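Local structure of beta-glucuronidase (6XXW) at residues Glu487-Leu490 against Arg491-Glu495; Pro519-Thr523 against Glu524-Gln528; Gln528-Ile531 against Lys532-Gly536. The protein probably hydrolyses beta-D-glucuronides, releasing glucuronic acid, as a beta-glucuronidase of glycoside hydrolase family 2. One frame throughout, in Å; residues are numbered along the deposited sequence.

All three contacts are local ones in the TIM barrel domain. Contact 1 lies on helix 482-497, while contacts 2 and 3 share helix 524-538 and meet at Gln-528, with centres 11 Å apart. Contact 2, where a loop becomes a helix, is buried and lies against two other subunits; its chemistry is a capped helix start and a tyrosine packed on a turn. Contacts 1 and 3 are partly buried mid-helix turns, about 6 Å apart at their nearest atoms, each with a salt bridge on one side and an aromatic residue among the buried ones. Contact 1 also reaches the second subunit, whereas contact 3 touches no other chain of the assembly.

Contact 1 (Glu487-Leu490 against Arg491-Glu495); sequences ERDL and REWYE
Glu-487 and Arg-491, one helical turn apart, run side by side and join in a salt bridge that satisfies one carboxylate oxygen twice over. OE1 of Glu-487 accepts from NE of Arg-491 at 2.9 Å and from its NH2 at 3.0 Å, so the arginine grips it side-on. The oxygen lies at the guanidinium edge, only 4° out of that plane, and meets NE with its anti lone pair; the carboxylate itself is turned 37° from the guanidinium. Glu-487 reaches there because CG stands anti to its backbone N (chi1 170°) and the chain stays extended. Its other oxygen, OE2, is taken by Arg-540, so the two oxygens go to different arginines, which probably spreads and stabilises the negative charge.

On a more buried side, Asp-489 lies beside Trp-493. The indole NE1 makes a weak hydrogen bond to OD2 of Asp-489 at 3.4 Å, with the carboxylate plane turned steeply to the ring. The main claim on OD2 is the salt bridge from Arg-468; the buried carboxylate thus faces the Arg-468 guanidinium and, more weakly, the indole N-H. Glu-492 OE1, 4.4 Å from OD1 of Asp-489, pairs with Lys-451, which probably eases the repulsion of the two acids.

The backbone acceptors are met in regular order: the carbonyls of Glu-487, Arg-488, Asp-489 and Leu-490 receive the N-H groups of Arg-491, Glu-492, Trp-493 and Tyr-494. Arg-488, pointing outward, donates through NH2 to the carbonyl of Glu-161 of the second subunit. Leu-490 and Trp-493 suit the inner side, packing on Val-466. Such an amphipathic alpha-helix is the crossover of a beta-alpha-beta unit, here joining strands 463-467 and 501-505 of the TIM barrel.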
loop_
_atom_site.group_PDB
_atom_site.type_symbol
_atom_site.label_atom_id
_atom_site.label_comp_id
_atom_site.label_asym_id
_atom_site.label_seq_id
_atom_site.Cartn_x
_atom_site.Cartn_y
_atom_site.Cartn_z
ATOM N N GLU A 487 -34.287 -5.321 3.308
ATOM C CA GLU A 487 -35.646 -5.103 2.820
ATOM C C GLU A 487 -36.666 -5.253 3.941
ATOM O O GLU A 487 -37.578 -4.428 4.067
ATOM C CB GLU A 487 -35.982 -6.061 1.676
ATOM C CG GLU A 487 -37.465 -6.017 1.315
ATOM C CD GLU A 487 -37.757 -6.457 -0.108
ATOM O OE1 GLU A 487 -38.923 -6.324 -0.534
ATOM O OE2 GLU A 487 -36.835 -6.942 -0.799
ATOM N N ARG A 488 -36.530 -6.294 4.764
ATOM C CA ARG A 488 -37.431 -6.464 5.900
ATOM C C ARG A 488 -37.377 -5.266 6.839
ATOM O O ARG A 488 -38.413 -4.800 7.329
ATOM C CB ARG A 488 -37.083 -7.742 6.666
ATOM C CG ARG A 488 -37.507 -9.026 5.965
ATOM C CD ARG A 488 -36.679 -10.226 6.434
ATOM N NE ARG A 488 -37.029 -10.642 7.785
ATOM C CZ ARG A 488 -38.037 -11.461 8.069
ATOM N NH1 ARG A 488 -38.792 -11.945 7.090
ATOM N NH2 ARG A 488 -38.294 -11.792 9.327
ATOM N N ASP A 489 -36.173 -4.772 7.127
ATOM C CA ASP A 489 -36.031 -3.658 8.058
ATOM C C ASP A 489 -36.696 -2.403 7.515
ATOM O O ASP A 489 -37.528 -1.787 8.192
ATOM C CB ASP A 489 -34.552 -3.400 8.344
ATOM C CG ASP A 489 -34.345 -2.418 9.484
ATOM O OD1 ASP A 489 -35.101 -2.487 10.469
ATOM O OD2 ASP A 489 -33.422 -1.596 9.405
ATOM N N LEU A 490 -36.360 -2.022 6.276
ATOM C CA LEU A 490 -36.877 -0.774 5.729
ATOM C C LEU A 490 -38.388 -0.814 5.547
ATOM O O LEU A 490 -39.048 0.218 5.714
ATOM C CB LEU A 490 -36.186 -0.441 4.408
ATOM C CG LEU A 490 -34.697 -0.117 4.558
ATOM C CD1 LEU A 490 -34.058 0.146 3.212
ATOM C CD2 LEU A 490 -34.502 1.074 5.499
ATOM N N ARG A 491 -38.955 -1.978 5.203
ATOM C CA ARG A 491 -40.412 -2.086 5.140
ATOM C C ARG A 491 -41.041 -1.892 6.512
ATOM O O ARG A 491 -42.150 -1.351 6.620
ATOM C CB ARG A 491 -40.831 -3.436 4.560
ATOM C CG ARG A 491 -40.493 -3.592 3.070
ATOM C CD ARG A 491 -41.194 -4.817 2.471
ATOM N NE ARG A 491 -40.907 -4.947 1.043
ATOM C CZ ARG A 491 -41.541 -4.269 0.088
ATOM N NH1 ARG A 491 -42.509 -3.422 0.402
ATOM N NH2 ARG A 491 -41.213 -4.447 -1.182
ATOM N N GLU A 492 -40.357 -2.318 7.573
ATOM C CA GLU A 492 -40.906 -2.092 8.904
ATOM C C GLU A 492 -40.833 -0.618 9.296
ATOM O O GLU A 492 -41.739 -0.109 9.964
ATOM C CB GLU A 492 -40.199 -2.959 9.945
ATOM C CG GLU A 492 -40.984 -3.026 11.262
ATOM C CD GLU A 492 -40.175 -3.589 12.411
ATOM O OE1 GLU A 492 -38.948 -3.740 12.247
ATOM O OE2 GLU A 492 -40.763 -3.881 13.478
ATOM N N TRP A 493 -39.760 0.089 8.916
ATOM C CA TRP A 493 -39.748 1.528 9.169
ATOM C C TRP A 493 -40.931 2.209 8.497
ATOM O O TRP A 493 -41.575 3.091 9.089
ATOM C CB TRP A 493 -38.443 2.161 8.686
ATOM C CG TRP A 493 -37.265 1.909 9.577
ATOM C CD1 TRP A 493 -36.344 0.913 9.437
ATOM C CD2 TRP A 493 -36.872 2.662 10.740
ATOM N NE1 TRP A 493 -35.395 1.001 10.432
ATOM C CE2 TRP A 493 -35.701 2.058 11.250
ATOM C CE3 TRP A 493 -37.397 3.783 11.401
ATOM C CZ2 TRP A 493 -35.039 2.537 12.383
ATOM C CZ3 TRP A 493 -36.732 4.265 12.535
ATOM C CH2 TRP A 493 -35.568 3.643 13.010
ATOM N N TYR A 494 -41.223 1.837 7.248
ATOM C CA TYR A 494 -42.294 2.533 6.547
ATOM C C TYR A 494 -43.657 2.147 7.100
ATOM O O TYR A 494 -44.551 2.995 7.204
ATOM C CB TYR A 494 -42.255 2.262 5.047
ATOM C CG TYR A 494 -43.266 3.135 4.342
ATOM C CD1 TYR A 494 -43.130 4.519 4.350
ATOM C CD2 TYR A 494 -44.381 2.586 3.718
ATOM C CE1 TYR A 494 -44.063 5.337 3.737
ATOM C CE2 TYR A 494 -45.314 3.393 3.089
ATOM C CZ TYR A 494 -45.149 4.768 3.107
ATOM O OH TYR A 494 -46.069 5.583 2.491
ATOM N N GLU A 495 -43.827 0.872 7.446
ATOM C CA GLU A 495 -45.098 0.398 7.985
ATOM C C GLU A 495 -45.418 1.063 9.320
ATOM O O GLU A 495 -46.584 1.355 9.610
ATOM C CB GLU A 495 -45.049 -1.125 8.130
ATOM C CG GLU A 495 -46.226 -1.763 8.868
ATOM C CD GLU A 495 -47.581 -1.435 8.242
ATOM O OE1 GLU A 495 -48.552 -1.215 9.001
ATOM O OE2 GLU A 495 -47.679 -1.404 6.996
#

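Contact 2 (Pro519-Thr523 against Glu524-Gln528); sequences PLMFT and EEYQQ
The Tyr-526 ring carries Met-521 over one face and meets the backbone of Pro-519 at its edge. CG of Met-521 sits 4.2 Å from the ring centroid, 14° off the normal and shifted toward the rim, a CH-pi contact made by a flexible, polarisable side chain that runs alongside the tyrosine. The Pro-519 carbonyl lies near the ring plane, while the proline's CB packs 4.1 Å from CD2 of Tyr-526. The phenol OH extends past these neighbours to the carbonyl of Ser-471, so a buried aromatic keeps its polar end satisfied.

Thr-523 is the N-cap of helix 524-538, the helix that follows strand 501-505 in the TIM barrel. Its OG1 sits between the backbone N and the carbonyl carbon (chi1 64°), where it accepts the N-H of Tyr-526 at 3.2 Å, an N-H of the first turn. The same hydroxyl donates to Leu-520 O at 2.6 Å, in the carbonyl plane. Leu-520 O also accepts from the Thr-523 N-H, closing a type II beta turn from Leu-520 to Thr-523, in which Phe-522 takes a positive phi. Threonine suits this place because one compact hydroxyl serves turn and helix together.

Helical bonding begins with the Gln-527 N-H, directed to Thr-523 O at 3.3 Å. Glu-524 and Glu-525, acids well placed at a helix start, bond to Gly-513 and His-515, and each also meets a histidine of the third subunit. Gln-559 of the second subunit accepts from the backbone N of Met-521.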
loop_
_atom_site.group_PDB
_atom_site.type_symbol
_atom_site.label_atom_id
_atom_site.label_comp_id
_atom_site.label_asym_id
_atom_site.label_seq_id
_atom_site.Cartn_x
_atom_site.Cartn_y
_atom_site.Cartn_z
ATOM N N PRO A 519 -14.642 -11.558 -2.203
ATOM C CA PRO A 519 -14.403 -10.352 -1.397
ATOM C C PRO A 519 -14.310 -10.670 0.092
ATOM O O PRO A 519 -15.057 -11.502 0.624
ATOM C CB PRO A 519 -15.612 -9.458 -1.713
ATOM C CG PRO A 519 -16.649 -10.378 -2.295
ATOM C CD PRO A 519 -15.905 -11.499 -2.960
ATOM N N LEU A 520 -13.370 -9.994 0.759
ATOM C CA LEU A 520 -13.148 -10.101 2.197
ATOM C C LEU A 520 -13.283 -8.733 2.855
ATOM O O LEU A 520 -12.950 -7.709 2.250
ATOM C CB LEU A 520 -11.744 -10.651 2.505
ATOM C CG LEU A 520 -11.425 -12.100 2.136
ATOM C CD1 LEU A 520 -9.920 -12.339 2.144
ATOM C CD2 LEU A 520 -12.113 -12.983 3.156
ATOM N N MET A 521 -13.740 -8.713 4.115
ATOM C CA MET A 521 -13.796 -7.445 4.848
ATOM C C MET A 521 -12.448 -6.729 4.778
ATOM O O MET A 521 -11.390 -7.358 4.880
ATOM C CB MET A 521 -14.180 -7.674 6.311
ATOM C CG MET A 521 -15.642 -8.021 6.523
ATOM S SD MET A 521 -15.913 -8.453 8.253
ATOM C CE MET A 521 -15.872 -6.836 9.034
ATOM N N PHE A 522 -12.504 -5.409 4.571
ATOM C CA PHE A 522 -11.407 -4.438 4.490
ATOM C C PHE A 522 -10.830 -4.343 3.075
ATOM O O PHE A 522 -9.909 -3.553 2.857
ATOM C CB PHE A 522 -10.278 -4.698 5.506
ATOM C CG PHE A 522 -10.692 -4.428 6.943
ATOM C CD1 PHE A 522 -11.148 -5.462 7.753
ATOM C CD2 PHE A 522 -10.640 -3.136 7.469
ATOM C CE1 PHE A 522 -11.550 -5.217 9.080
ATOM C CE2 PHE A 522 -11.041 -2.884 8.805
ATOM C CZ PHE A 522 -11.498 -3.927 9.594
ATOM N N THR A 523 -11.362 -5.076 2.105
ATOM C CA THR A 523 -10.904 -4.934 0.730
ATOM C C THR A 523 -11.800 -3.947 -0.019
ATOM O O THR A 523 -12.941 -3.694 0.367
ATOM C CB THR A 523 -10.903 -6.285 0.011
ATOM O OG1 THR A 523 -12.243 -6.782 -0.079
ATOM C CG2 THR A 523 -10.062 -7.302 0.802
ATOM N N GLU A 524 -11.257 -3.385 -1.103
ATOM C CA GLU A 524 -12.061 -2.509 -1.948
ATOM C C GLU A 524 -13.230 -3.259 -2.570
ATOM O O GLU A 524 -14.311 -2.681 -2.755
ATOM C CB GLU A 524 -11.182 -1.876 -3.039
ATOM C CG GLU A 524 -10.018 -1.051 -2.489
ATOM C CD GLU A 524 -9.353 -0.171 -3.559
ATOM O OE1 GLU A 524 -10.064 0.272 -4.492
ATOM O OE2 GLU A 524 -8.130 0.065 -3.464
ATOM N N GLU A 525 -13.040 -4.550 -2.885
ATOM C CA GLU A 525 -14.117 -5.342 -3.468
ATOM C C GLU A 525 -15.286 -5.479 -2.502
ATOM O O GLU A 525 -16.449 -5.360 -2.904
ATOM C CB GLU A 525 -13.597 -6.727 -3.866
ATOM C CG GLU A 525 -12.836 -6.729 -5.193
ATOM C CD GLU A 525 -11.417 -6.199 -5.050
ATOM O OE1 GLU A 525 -10.961 -6.015 -3.894
ATOM O OE2 GLU A 525 -10.766 -5.966 -6.089
ATOM N N TYR A 526 -14.998 -5.760 -1.227
ATOM C CA TYR A 526 -16.077 -5.957 -0.272
ATOM C C TYR A 526 -16.878 -4.679 -0.106
ATOM O O TYR A 526 -18.113 -4.713 -0.067
ATOM C CB TYR A 526 -15.522 -6.431 1.071
ATOM C CG TYR A 526 -16.591 -7.018 1.976
ATOM C CD1 TYR A 526 -17.387 -6.188 2.771
ATOM C CD2 TYR A 526 -16.827 -8.385 2.011
ATOM C CE1 TYR A 526 -18.379 -6.708 3.588
ATOM C CE2 TYR A 526 -17.806 -8.921 2.836
ATOM C CZ TYR A 526 -18.583 -8.073 3.620
ATOM O OH TYR A 526 -19.560 -8.590 4.434
ATOM N N GLN A 527 -16.186 -3.536 -0.031
ATOM C CA GLN A 527 -16.879 -2.260 0.091
ATOM C C GLN A 527 -17.819 -2.035 -1.093
ATOM O O GLN A 527 -18.986 -1.662 -0.909
ATOM C CB GLN A 527 -15.860 -1.123 0.227
ATOM C CG GLN A 527 -16.488 0.280 0.203
ATOM C CD GLN A 527 -15.434 1.381 0.144
ATOM O OE1 GLN A 527 -14.409 1.236 -0.514
ATOM N NE2 GLN A 527 -15.691 2.487 0.830
ATOM N N GLN A 528 -17.336 -2.283 -2.316
ATOM C CA GLN A 528 -18.172 -2.080 -3.500
ATOM C C GLN A 528 -19.342 -3.060 -3.541
ATOM O O GLN A 528 -20.465 -2.672 -3.874
ATOM C CB GLN A 528 -17.330 -2.198 -4.787
ATOM C CG GLN A 528 -18.160 -2.255 -6.086
ATOM C CD GLN A 528 -17.337 -2.002 -7.346
ATOM O OE1 GLN A 528 -16.695 -0.963 -7.484
ATOM N NE2 GLN A 528 -17.353 -2.959 -8.265
#

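Contact 3 (Gln528-Ile531 against Lys532-Gly536); sequences QEMI and KRFVG
Met-530 and Phe-534 lie side by side on the buried flank of helix 524-538, pointing the same way from successive turns. Met-530 is straight throughout, with CG anti to the backbone N (chi1 173°), which carries the chain past the CD1-CE1-CZ side of the ring: its CG and its terminal CE each lie 3.7 Å from CE1 of Phe-534. The sulfur is farther off, SD standing 5.4 Å from the ring centroid and 43° from its normal, an oblique Met-aromatic contact. At the ring edge CD1 of Phe-534 lies 3.1 Å from O of Met-530, the carbonyl that also takes the Phe-534 backbone N-H. Ile-482 of the neighbouring helix packs on both side chains.

Toward the outside, Glu-529 and Lys-532 cross obliquely. Both chains bend, the glutamate at chi2 (67°) and the lysine at chi3, and this brings NZ of Lys-532 to 3.1 Å from OE1 of Glu-529 in a salt bridge whose hydrogen bond is weak. CE of Lys-532 lies 3.2 Å from the same OE1. With an alanine in place of Glu-529, the Lys-532 ammonium would probably lose its partner and its long chain be freer to swing into solvent. OE2 of Glu-529 lies 3.7 Å from CG of Arg-533, whose guanidinium, in the conformer described, pairs with Glu-483 of helix 482-497; a second conformer makes that pairing less certain.

Ile-531 and Val-535, branched and apolar, face strand 544-550 and helix 580-591. The helix is the crossover of the beta-alpha-beta unit joining strands 501-505 and 544-550 of the TIM barrel. Its inner flank, held by apolar packing, seats it against strand 544-550 and helix 482-497, while the weak, more exposed ion pair is likely to adjust more readily.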
loop_
_atom_site.group_PDB
_atom_site.type_symbol
_atom_site.label_atom_id
_atom_site.label_comp_id
_atom_site.label_asym_id
_atom_site.label_seq_id
_atom_site.Cartn_x
_atom_site.Cartn_y
_atom_site.Cartn_z
ATOM N N GLN A 528 -17.336 -2.283 -2.316
ATOM C CA GLN A 528 -18.172 -2.080 -3.500
ATOM C C GLN A 528 -19.342 -3.060 -3.541
ATOM O O GLN A 528 -20.465 -2.672 -3.874
ATOM C CB GLN A 528 -17.330 -2.198 -4.787
ATOM C CG GLN A 528 -18.160 -2.255 -6.086
ATOM C CD GLN A 528 -17.337 -2.002 -7.346
ATOM O OE1 GLN A 528 -16.695 -0.963 -7.484
ATOM N NE2 GLN A 528 -17.353 -2.959 -8.265
ATOM N N GLU A 529 -19.104 -4.338 -3.225
ATOM C CA GLU A 529 -20.191 -5.313 -3.306
ATOM C C GLU A 529 -21.263 -5.026 -2.261
ATOM O O GLU A 529 -22.462 -5.102 -2.550
ATOM C CB GLU A 529 -19.643 -6.730 -3.138
ATOM C CG GLU A 529 -20.672 -7.833 -3.385
ATOM C CD GLU A 529 -21.136 -7.906 -4.835
ATOM O OE1 GLU A 529 -20.379 -7.494 -5.743
ATOM O OE2 GLU A 529 -22.274 -8.375 -5.064
ATOM N N MET A 530 -20.847 -4.696 -1.040
ATOM C CA MET A 530 -21.814 -4.347 -0.008
ATOM C C MET A 530 -22.673 -3.168 -0.454
ATOM O O MET A 530 -23.906 -3.220 -0.400
ATOM C CB MET A 530 -21.081 -4.023 1.294
ATOM C CG MET A 530 -22.009 -3.495 2.377
ATOM S SD MET A 530 -21.099 -3.016 3.859
ATOM C CE MET A 530 -22.464 -2.537 4.940
ATOM N N ILE A 531 -22.035 -2.104 -0.937
ATOM C CA ILE A 531 -22.782 -0.910 -1.318
ATOM C C ILE A 531 -23.711 -1.222 -2.485
ATOM O O ILE A 531 -24.879 -0.808 -2.500
ATOM C CB ILE A 531 -21.803 0.242 -1.630
ATOM C CG1 ILE A 531 -21.277 0.847 -0.322
ATOM C CG2 ILE A 531 -22.453 1.301 -2.499
ATOM C CD1 ILE A 531 -20.087 1.779 -0.508
ATOM N N LYS A 532 -23.226 -2.012 -3.449
ATOM C CA LYS A 532 -24.033 -2.384 -4.609
ATOM C C LYS A 532 -25.283 -3.156 -4.204
ATOM O O LYS A 532 -26.370 -2.929 -4.749
ATOM C CB LYS A 532 -23.184 -3.211 -5.578
ATOM C CG LYS A 532 -23.930 -3.763 -6.771
ATOM C CD LYS A 532 -22.968 -4.446 -7.744
ATOM C CE LYS A 532 -22.605 -5.856 -7.286
ATOM N NZ LYS A 532 -21.893 -6.638 -8.356
ATOM N N ARG A 533 -25.152 -4.075 -3.249
ATOM C CA ARG A 533 -26.298 -4.884 -2.846
ATOM C C ARG A 533 -27.296 -4.066 -2.038
ATOM O O ARG A 533 -28.511 -4.265 -2.156
ATOM C CB ARG A 533 -25.818 -6.097 -2.052
ATOM C CG ARG A 533 -25.009 -7.077 -2.891
ATOM C CD ARG A 533 -24.606 -8.282 -2.074
ATOM N NE ARG A 533 -25.720 -9.207 -1.893
ATOM C CZ ARG A 533 -25.589 -10.529 -1.840
ATOM N NH1 ARG A 533 -24.387 -11.080 -1.955
ATOM N NH2 ARG A 533 -26.656 -11.300 -1.667
ATOM N N PHE A 534 -26.804 -3.150 -1.206
ATOM C CA PHE A 534 -27.704 -2.261 -0.472
ATOM C C PHE A 534 -28.574 -1.447 -1.435
ATOM O O PHE A 534 -29.800 -1.398 -1.292
ATOM C CB PHE A 534 -26.898 -1.324 0.431
ATOM C CG PHE A 534 -26.645 -1.846 1.822
ATOM C CD1 PHE A 534 -25.869 -2.976 2.037
ATOM C CD2 PHE A 534 -27.162 -1.176 2.928
ATOM C CE1 PHE A 534 -25.619 -3.432 3.330
ATOM C CE2 PHE A 534 -26.927 -1.634 4.218
ATOM C CZ PHE A 534 -26.150 -2.758 4.424
ATOM N N VAL A 535 -27.961 -0.807 -2.440
ATOM C CA VAL A 535 -28.762 0.080 -3.287
ATOM C C VAL A 535 -29.685 -0.689 -4.228
ATOM O O VAL A 535 -30.731 -0.155 -4.630
ATOM C CB VAL A 535 -27.883 1.077 -4.061
ATOM C CG1 VAL A 535 -27.088 1.937 -3.071
ATOM C CG2 VAL A 535 -26.970 0.363 -5.083
ATOM N N GLY A 536 -29.358 -1.944 -4.558
ATOM C CA GLY A 536 -30.307 -2.773 -5.284
ATOM C C GLY A 536 -31.595 -2.986 -4.514
ATOM O O GLY A 536 -32.674 -3.067 -5.108
#